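OxyA protein (Actinoplanes teichomyceticus, PDB 5HH3) is a haem-dependent cytochrome P450 that probably catalyses a phenolic coupling, cross-linking aromatic side chains of the peptide precursor in glycopeptide antibiotic biosynthesis. Local coordinates at residues F192-R204 / G220-A233. Numbering follows the deposited sequence.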
ATOM      1  N   PHE B 192      26.268  -7.050  -3.388  1.00 64.49           N
ATOM      2  CA  PHE B 192      25.605  -8.065  -4.218  1.00 62.25           C
ATOM      3  C   PHE B 192      25.864  -7.849  -5.720  1.00 63.08           C
ATOM      4  O   PHE B 192      26.272  -8.770  -6.425  1.00 61.12           O
ATOM      5  CB  PHE B 192      24.101  -8.076  -3.927  1.00 59.08           C
ATOM      6  CG  PHE B 192      23.334  -9.079  -4.731  1.00 56.64           C
ATOM      7  CD1 PHE B 192      23.300 -10.409  -4.348  1.00 55.40           C
ATOM      8  CD2 PHE B 192      22.644  -8.697  -5.878  1.00 56.13           C
ATOM      9  CE1 PHE B 192      22.595 -11.347  -5.089  1.00 53.50           C
ATOM     10  CE2 PHE B 192      21.937  -9.627  -6.622  1.00 54.31           C
ATOM     11  CZ  PHE B 192      21.917 -10.958  -6.227  1.00 52.77           C
ATOM     12  N   MET B 193      25.647  -6.621  -6.183  1.00 65.79           N
ATOM     13  CA  MET B 193      25.820  -6.253  -7.600  1.00 67.41           C
ATOM     14  C   MET B 193      27.233  -6.417  -8.151  1.00 67.54           C
ATOM     15  O   MET B 193      27.398  -6.847  -9.294  1.00 67.29           O
ATOM     16  CB  MET B 193      25.376  -4.803  -7.830  1.00 71.44           C
ATOM     17  CG  MET B 193      23.874  -4.597  -7.761  1.00 72.42           C
ATOM     18  SD  MET B 193      23.012  -5.400  -9.123  1.00 76.88           S
ATOM     19  CE  MET B 193      23.637  -4.465 -10.530  1.00 78.22           C
ATOM     20  N   THR B 194      28.240  -6.043  -7.359  1.00 67.14           N
ATOM     21  CA  THR B 194      29.636  -6.184  -7.768  1.00 68.04           C
ATOM     22  C   THR B 194      30.002  -7.659  -7.929  1.00 66.21           C
ATOM     23  O   THR B 194      30.721  -8.018  -8.859  1.00 66.99           O
ATOM     24  CB  THR B 194      30.611  -5.525  -6.763  1.00 69.85           C
ATOM     25  OG1 THR B 194      30.214  -4.173  -6.527  1.00 70.43           O
ATOM     26  CG2 THR B 194      32.045  -5.535  -7.286  1.00 72.52           C
ATOM     27  N   TYR B 195      29.511  -8.506  -7.025  1.00 63.41           N
ATOM     28  CA  TYR B 195      29.716  -9.946  -7.156  1.00 61.86           C
ATOM     29  C   TYR B 195      29.057 -10.460  -8.453  1.00 61.10           C
ATOM     30  O   TYR B 195      29.718 -11.093  -9.276  1.00 61.53           O
ATOM     31  CB  TYR B 195      29.179 -10.694  -5.931  1.00 59.66           C
ATOM     32  CG  TYR B 195      29.536 -12.164  -5.933  1.00 58.65           C
ATOM     33  CD1 TYR B 195      28.771 -13.071  -6.653  1.00 56.61           C
ATOM     34  CD2 TYR B 195      30.654 -12.646  -5.240  1.00 59.75           C
ATOM     35  CE1 TYR B 195      29.081 -14.414  -6.679  1.00 56.50           C
ATOM     36  CE2 TYR B 195      30.976 -13.999  -5.263  1.00 59.55           C
ATOM     37  CZ  TYR B 195      30.169 -14.876  -5.987  1.00 58.24           C
ATOM     38  OH  TYR B 195      30.423 -16.213  -6.061  1.00 58.94           O
ATOM     39  N   MET B 196      27.779 -10.148  -8.651  1.00 59.83           N
ATOM     40  CA  MET B 196      27.042 -10.637  -9.832  1.00 60.28           C
ATOM     41  C   MET B 196      27.604 -10.127 -11.166  1.00 61.61           C
ATOM     42  O   MET B 196      27.666 -10.881 -12.140  1.00 60.46           O
ATOM     43  CB  MET B 196      25.554 -10.287  -9.738  1.00 59.65           C
ATOM     44  CG  MET B 196      24.810 -10.952  -8.590  1.00 59.39           C
ATOM     45  SD  MET B 196      24.981 -12.746  -8.437  1.00 61.54           S
ATOM     46  CE  MET B 196      24.713 -13.211 -10.140  1.00 61.52           C
ATOM     47  N   ASN B 197      28.030  -8.866 -11.203  1.00 63.44           N
ATOM     48  CA  ASN B 197      28.652  -8.305 -12.403  1.00 65.90           C
ATOM     49  C   ASN B 197      29.922  -9.047 -12.809  1.00 67.21           C
ATOM     50  O   ASN B 197      30.159  -9.243 -13.996  1.00 67.92           O
ATOM     51  CB  ASN B 197      28.967  -6.819 -12.218  1.00 68.60           C
ATOM     52  CG  ASN B 197      27.719  -5.946 -12.178  1.00 67.66           C
ATOM     53  OD1 ASN B 197      26.622  -6.366 -12.546  1.00 65.05           O
ATOM     54  ND2 ASN B 197      27.894  -4.710 -11.733  1.00 69.96           N
ATOM     55  N   LYS B 198      30.725  -9.468 -11.835  1.00 68.59           N
ATOM     56  CA  LYS B 198      31.906 -10.305 -12.122  1.00 70.29           C
ATOM     57  C   LYS B 198      31.489 -11.672 -12.658  1.00 68.14           C
ATOM     58  O   LYS B 198      32.007 -12.128 -13.680  1.00 69.81           O
ATOM     59  CB  LYS B 198      32.787 -10.482 -10.881  1.00 71.65           C
ATOM     60  CG  LYS B 198      33.578  -9.237 -10.530  1.00 74.75           C
ATOM     61  CD  LYS B 198      34.242  -9.381  -9.175  1.00 76.13           C
ATOM     62  CE  LYS B 198      34.968  -8.105  -8.787  1.00 79.27           C
ATOM     63  NZ  LYS B 198      35.400  -8.145  -7.365  1.00 80.33           N
ATOM     64  N   MET B 199      30.550 -12.300 -11.958  1.00 64.64           N
ATOM     65  CA  MET B 199      29.990 -13.592 -12.357  1.00 63.65           C
ATOM     66  C   MET B 199      29.428 -13.586 -13.783  1.00 62.13           C
ATOM     67  O   MET B 199      29.623 -14.542 -14.537  1.00 61.43           O
ATOM     68  CB  MET B 199      28.892 -13.995 -11.387  1.00 62.27           C
ATOM     69  CG  MET B 199      28.183 -15.282 -11.758  1.00 62.53           C
ATOM     70  SD  MET B 199      27.515 -16.133 -10.316  1.00 62.19           S
ATOM     71  CE  MET B 199      29.033 -16.828  -9.665  1.00 62.37           C
ATOM     72  N   THR B 200      28.730 -12.513 -14.133  1.00 60.57           N
ATOM     73  CA  THR B 200      28.272 -12.309 -15.503  1.00 60.69           C
ATOM     74  C   THR B 200      29.439 -12.209 -16.488  1.00 62.44           C
ATOM     75  O   THR B 200      29.440 -12.896 -17.506  1.00 62.33           O
ATOM     76  CB  THR B 200      27.381 -11.062 -15.615  1.00 59.90           C
ATOM     77  OG1 THR B 200      26.200 -11.259 -14.829  1.00 57.63           O
ATOM     78  CG2 THR B 200      26.949 -10.864 -17.016  1.00 61.15           C
ATOM     79  N   ALA B 201      30.427 -11.373 -16.178  1.00 64.12           N
ATOM     80  CA  ALA B 201      31.606 -11.246 -17.024  1.00 67.41           C
ATOM     81  C   ALA B 201      32.309 -12.592 -17.194  1.00 68.36           C
ATOM     82  O   ALA B 201      32.677 -12.951 -18.310  1.00 70.01           O
ATOM     83  CB  ALA B 201      32.570 -10.198 -16.477  1.00 69.57           C
ATOM     84  N   ARG B 202      32.461 -13.346 -16.103  1.00 68.19           N
ATOM     85  CA  ARG B 202      33.054 -14.695 -16.170  1.00 69.54           C
ATOM     86  C   ARG B 202      32.277 -15.622 -17.096  1.00 67.48           C
ATOM     87  O   ARG B 202      32.849 -16.211 -18.012  1.00 67.19           O
ATOM     88  CB  ARG B 202      33.221 -15.311 -14.777  1.00 70.02           C
ATOM     89  CG  ARG B 202      34.489 -14.831 -14.072  1.00 74.87           C
ATOM     90  CD  ARG B 202      34.730 -15.541 -12.739  1.00 76.29           C
ATOM     91  NE  ARG B 202      33.944 -14.959 -11.638  1.00 76.53           N
ATOM     92  CZ  ARG B 202      32.863 -15.486 -11.057  1.00 75.97           C
ATOM     93  NH1 ARG B 202      32.345 -16.657 -11.440  1.00 75.69           N
ATOM     94  NH2 ARG B 202      32.270 -14.811 -10.070  1.00 76.76           N
ATOM     95  N   THR B 203      30.961 -15.683 -16.897  1.00 65.29           N
ATOM     96  CA  THR B 203      30.088 -16.514 -17.725  1.00 64.69           C
ATOM     97  C   THR B 203      30.199 -16.172 -19.214  1.00 65.94           C
ATOM     98  O   THR B 203      30.394 -17.075 -20.035  1.00 66.14           O
ATOM     99  CB  THR B 203      28.637 -16.403 -17.250  1.00 63.08           C
ATOM    100  OG1 THR B 203      28.598 -16.722 -15.856  1.00 63.28           O
ATOM    101  CG2 THR B 203      27.714 -17.351 -18.016  1.00 62.56           C
ATOM    102  N   ARG B 204      30.109 -14.886 -19.554  1.00 66.71           N
ATOM    103  CA  ARG B 204      30.238 -14.454 -20.955  1.00 69.88           C
ATOM    104  C   ARG B 204      31.581 -14.812 -21.613  1.00 75.17           C
ATOM    105  O   ARG B 204      31.634 -14.941 -22.828  1.00 77.62           O
ATOM    106  CB  ARG B 204      29.965 -12.947 -21.116  1.00 68.79           C
ATOM    107  CG  ARG B 204      28.501 -12.572 -20.960  1.00 65.53           C
ATOM    108  CD  ARG B 204      28.247 -11.127 -21.330  1.00 64.64           C
ATOM    109  NE  ARG B 204      26.969 -10.647 -20.800  1.00 61.20           N
ATOM    110  CZ  ARG B 204      25.761 -10.872 -21.334  1.00 58.30           C
ATOM    111  NH1 ARG B 204      25.602 -11.621 -22.422  1.00 58.31           N
ATOM    112  NH2 ARG B 204      24.691 -10.353 -20.751  1.00 55.65           N
ATOM    113  N   GLY B 220      22.932 -15.408 -25.421  1.00 64.33           N
ATOM    114  CA  GLY B 220      23.957 -14.534 -24.856  1.00 66.19           C
ATOM    115  C   GLY B 220      23.854 -13.088 -25.240  1.00 67.31           C
ATOM    116  O   GLY B 220      23.799 -12.209 -24.387  1.00 67.26           O
ATOM    117  N   ASP B 221      23.789 -12.834 -26.529  1.00 70.23           N
ATOM    118  CA  ASP B 221      23.707 -11.452 -26.982  1.00 72.38           C
ATOM    119  C   ASP B 221      22.397 -10.771 -26.588  1.00 67.69           C
ATOM    120  O   ASP B 221      22.417  -9.653 -26.053  1.00 67.97           O
ATOM    121  CB  ASP B 221      23.921 -11.330 -28.483  1.00 77.37           C
ATOM    122  CG  ASP B 221      24.505  -9.977 -28.863  1.00 82.87           C
ATOM    123  OD1 ASP B 221      25.274  -9.430 -28.028  1.00 85.30           O
ATOM    124  OD2 ASP B 221      24.207  -9.464 -29.972  1.00 83.35           O
ATOM    125  N   GLU B 222      21.278 -11.473 -26.781  1.00 62.16           N
ATOM    126  CA  GLU B 222      19.969 -10.859 -26.674  1.00 57.42           C
ATOM    127  C   GLU B 222      19.545 -10.558 -25.231  1.00 53.22           C
ATOM    128  O   GLU B 222      18.530  -9.896 -25.033  1.00 50.70           O
ATOM    129  CB  GLU B 222      18.908 -11.712 -27.399  1.00 57.19           C
ATOM    130  CG  GLU B 222      19.123 -11.905 -28.915  1.00 60.29           C
ATOM    131  CD  GLU B 222      18.806 -10.673 -29.788  1.00 61.65           C
ATOM    132  OE1 GLU B 222      18.029  -9.782 -29.383  1.00 60.86           O
ATOM    133  OE2 GLU B 222      19.326 -10.591 -30.925  1.00 64.75           O
ATOM    134  N   ILE B 223      20.286 -11.054 -24.231  1.00 50.57           N
ATOM    135  CA  ILE B 223      19.985 -10.779 -22.814  1.00 47.02           C
ATOM    136  C   ILE B 223      21.065  -9.874 -22.214  1.00 47.48           C
ATOM    137  O   ILE B 223      22.252 -10.029 -22.517  1.00 47.51           O
ATOM    138  CB  ILE B 223      19.789 -12.079 -21.989  1.00 45.61           C
ATOM    139  CG1 ILE B 223      19.123 -11.757 -20.640  1.00 43.68           C
ATOM    140  CG2 ILE B 223      21.097 -12.844 -21.784  1.00 46.65           C
ATOM    141  CD1 ILE B 223      18.611 -12.963 -19.898  1.00 42.57           C
ATOM    142  N   THR B 224      20.656  -8.906 -21.394  1.00 46.26           N
ATOM    143  CA  THR B 224      21.616  -7.956 -20.796  1.00 47.76           C
ATOM    144  C   THR B 224      22.118  -8.467 -19.434  1.00 47.31           C
ATOM    145  O   THR B 224      21.494  -9.358 -18.809  1.00 44.99           O
ATOM    146  CB  THR B 224      20.979  -6.574 -20.552  1.00 47.28           C
ATOM    147  OG1 THR B 224      19.980  -6.686 -19.535  1.00 44.73           O
ATOM    148  CG2 THR B 224      20.360  -5.987 -21.844  1.00 48.05           C
ATOM    149  N   ASP B 225      23.201  -7.860 -18.959  1.00 49.23           N
ATOM    150  CA  ASP B 225      23.770  -8.158 -17.637  1.00 49.98           C
ATOM    151  C   ASP B 225      22.773  -7.884 -16.531  1.00 48.15           C
ATOM    152  O   ASP B 225      22.627  -8.712 -15.633  1.00 47.09           O
ATOM    153  CB  ASP B 225      25.064  -7.354 -17.384  1.00 53.32           C
ATOM    154  CG  ASP B 225      26.190  -7.787 -18.273  1.00 56.82           C
ATOM    155  OD1 ASP B 225      26.034  -8.844 -18.919  1.00 57.84           O
ATOM    156  OD2 ASP B 225      27.242  -7.090 -18.340  1.00 60.71           O
ATOM    157  N   ALA B 226      22.075  -6.749 -16.620  1.00 48.13           N
ATOM    158  CA  ALA B 226      21.055  -6.364 -15.630  1.00 47.38           C
ATOM    159  C   ALA B 226      19.903  -7.359 -15.530  1.00 44.93           C
ATOM    160  O   ALA B 226      19.407  -7.642 -14.432  1.00 43.28           O
ATOM    161  CB  ALA B 226      20.491  -4.984 -15.949  1.00 48.50           C
ATOM    162  N   GLU B 227      19.477  -7.875 -16.680  1.00 44.78           N
ATOM    163  CA  GLU B 227      18.459  -8.922 -16.729  1.00 42.23           C
ATOM    164  C   GLU B 227      18.942 -10.234 -16.085  1.00 41.81           C
ATOM    165  O   GLU B 227      18.200 -10.840 -15.319  1.00 39.99           O
ATOM    166  CB  GLU B 227      17.987  -9.158 -18.169  1.00 43.13           C
ATOM    167  CG  GLU B 227      17.044  -8.060 -18.672  1.00 43.54           C
ATOM    168  CD  GLU B 227      16.806  -8.089 -20.174  1.00 45.26           C
ATOM    169  OE1 GLU B 227      17.735  -8.416 -20.953  1.00 46.14           O
ATOM    170  OE2 GLU B 227      15.665  -7.774 -20.583  1.00 46.22           O
ATOM    171  N   LEU B 228      20.163 -10.665 -16.391  1.00 44.22           N
ATOM    172  CA  LEU B 228      20.761 -11.860 -15.740  1.00 45.64           C
ATOM    173  C   LEU B 228      20.832 -11.702 -14.220  1.00 45.44           C
ATOM    174  O   LEU B 228      20.422 -12.575 -13.481  1.00 45.66           O
ATOM    175  CB  LEU B 228      22.165 -12.149 -16.271  1.00 47.06           C
ATOM    176  CG  LEU B 228      22.212 -12.715 -17.687  1.00 48.15           C
ATOM    177  CD1 LEU B 228      23.611 -12.564 -18.249  1.00 50.45           C
ATOM    178  CD2 LEU B 228      21.756 -14.167 -17.736  1.00 47.41           C
ATOM    179  N   THR B 229      21.341 -10.564 -13.787  1.00 47.67           N
ATOM    180  CA  THR B 229      21.439 -10.220 -12.375  1.00 48.05           C
ATOM    181  C   THR B 229      20.086 -10.214 -11.718  1.00 46.14           C
ATOM    182  O   THR B 229      19.931 -10.749 -10.618  1.00 44.24           O
ATOM    183  CB  THR B 229      22.174  -8.863 -12.189  1.00 50.10           C
ATOM    184  OG1 THR B 229      23.564  -9.085 -12.385  1.00 50.38           O
ATOM    185  CG2 THR B 229      21.987  -8.296 -10.791  1.00 50.67           C
ATOM    186  N   GLY B 230      19.109  -9.622 -12.399  1.00 46.40           N
ATOM    187  CA  GLY B 230      17.743  -9.576 -11.917  1.00 44.82           C
ATOM    188  C   GLY B 230      17.136 -10.944 -11.720  1.00 44.74           C
ATOM    189  O   GLY B 230      16.444 -11.185 -10.722  1.00 44.82           O
ATOM    190  N   VAL B 231      17.401 -11.858 -12.645  1.00 45.97           N
ATOM    191  CA  VAL B 231      16.875 -13.219 -12.513  1.00 45.86           C
ATOM    192  C   VAL B 231      17.546 -13.927 -11.325  1.00 44.51           C
ATOM    193  O   VAL B 231      16.851 -14.572 -10.533  1.00 42.54           O
ATOM    194  CB  VAL B 231      17.035 -14.055 -13.799  1.00 48.52           C
ATOM    195  CG1 VAL B 231      16.484 -15.461 -13.591  1.00 49.59           C
ATOM    196  CG2 VAL B 231      16.287 -13.389 -14.950  1.00 50.76           C
ATOM    197  N   ALA B 232      18.871 -13.788 -11.200  1.00 43.26           N
ATOM    198  CA  ALA B 232      19.598 -14.355 -10.059  1.00 43.38           C
ATOM    199  C   ALA B 232      19.051 -13.876  -8.717  1.00 41.47           C
ATOM    200  O   ALA B 232      18.815 -14.683  -7.825  1.00 39.01           O
ATOM    201  CB  ALA B 232      21.086 -14.063 -10.152  1.00 45.03           C
ATOM    202  N   ALA B 233      18.843 -12.572  -8.599  1.00 41.38           N
ATOM    203  CA  ALA B 233      18.321 -11.970  -7.391  1.00 41.65           C
ATOM    204  C   ALA B 233      16.909 -12.485  -7.061  1.00 41.02           C
ATOM    205  O   ALA B 233      16.603 -12.771  -5.904  1.00 39.22           O
ATOM    206  CB  ALA B 233      18.344 -10.456  -7.511  1.00 42.87           C
TER
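The guanidinium of Arg204 meets segment 220-233 at its edge: Asp225 OD1 and Gly220 O lie near its plane, Ile223 O is tilted 20° from it, and Leu228 CD1 approaches obliquely, 3.5 Å from NH2. Arg204 NE and NH2 grip Asp225 side-on, both on OD1, at 2.8 and 2.7 Å; Asp225 OD1 takes NE on its syn lone pair and meets NH2 nearly along its C-O axis, and the carboxylate plane is turned 35° from the guanidinium. Arg204 NH1 donates to Gly220 O (2.7 Å) and Arg204 NH2 also to Ile223 O (3.0 Å), each from above the carbonyl plane. Four bonds thus fix the rotation of the group, which the chain, extended from CG to NE, carries across to the turn leading into helix 225-256. That helix starts with a capping box of Thr224 and Glu227.

The Phe192 ring has Met196 CG of its own helix over one face, 3.7 Å above the plane and offset toward the rim, while Ala233 CB comes obliquely to CE2 and CZ. Between these ends, Thr229 is a knob among Met193, Met196, Asn197 and Thr200. Its CG2, anti to the backbone N, meets Met193 SD at 3.5 Å; its OG1 lies against Met196 CB. Met196, bent at chi2 and chi3, brings CE to Ala232 CB.

The axes of helices 192-204 and 225-233 come within 9.9 Å, their N-to-C directions 118° apart, joining helix 182-205 to the start of helix 225-256. Phe212 of helix 211-219 packs on Met196 and Thr200, Leu173 of helix 163-178 touches Phe192 and Ala233, and Ile223 rests on helix 98-106, within the P450 fold.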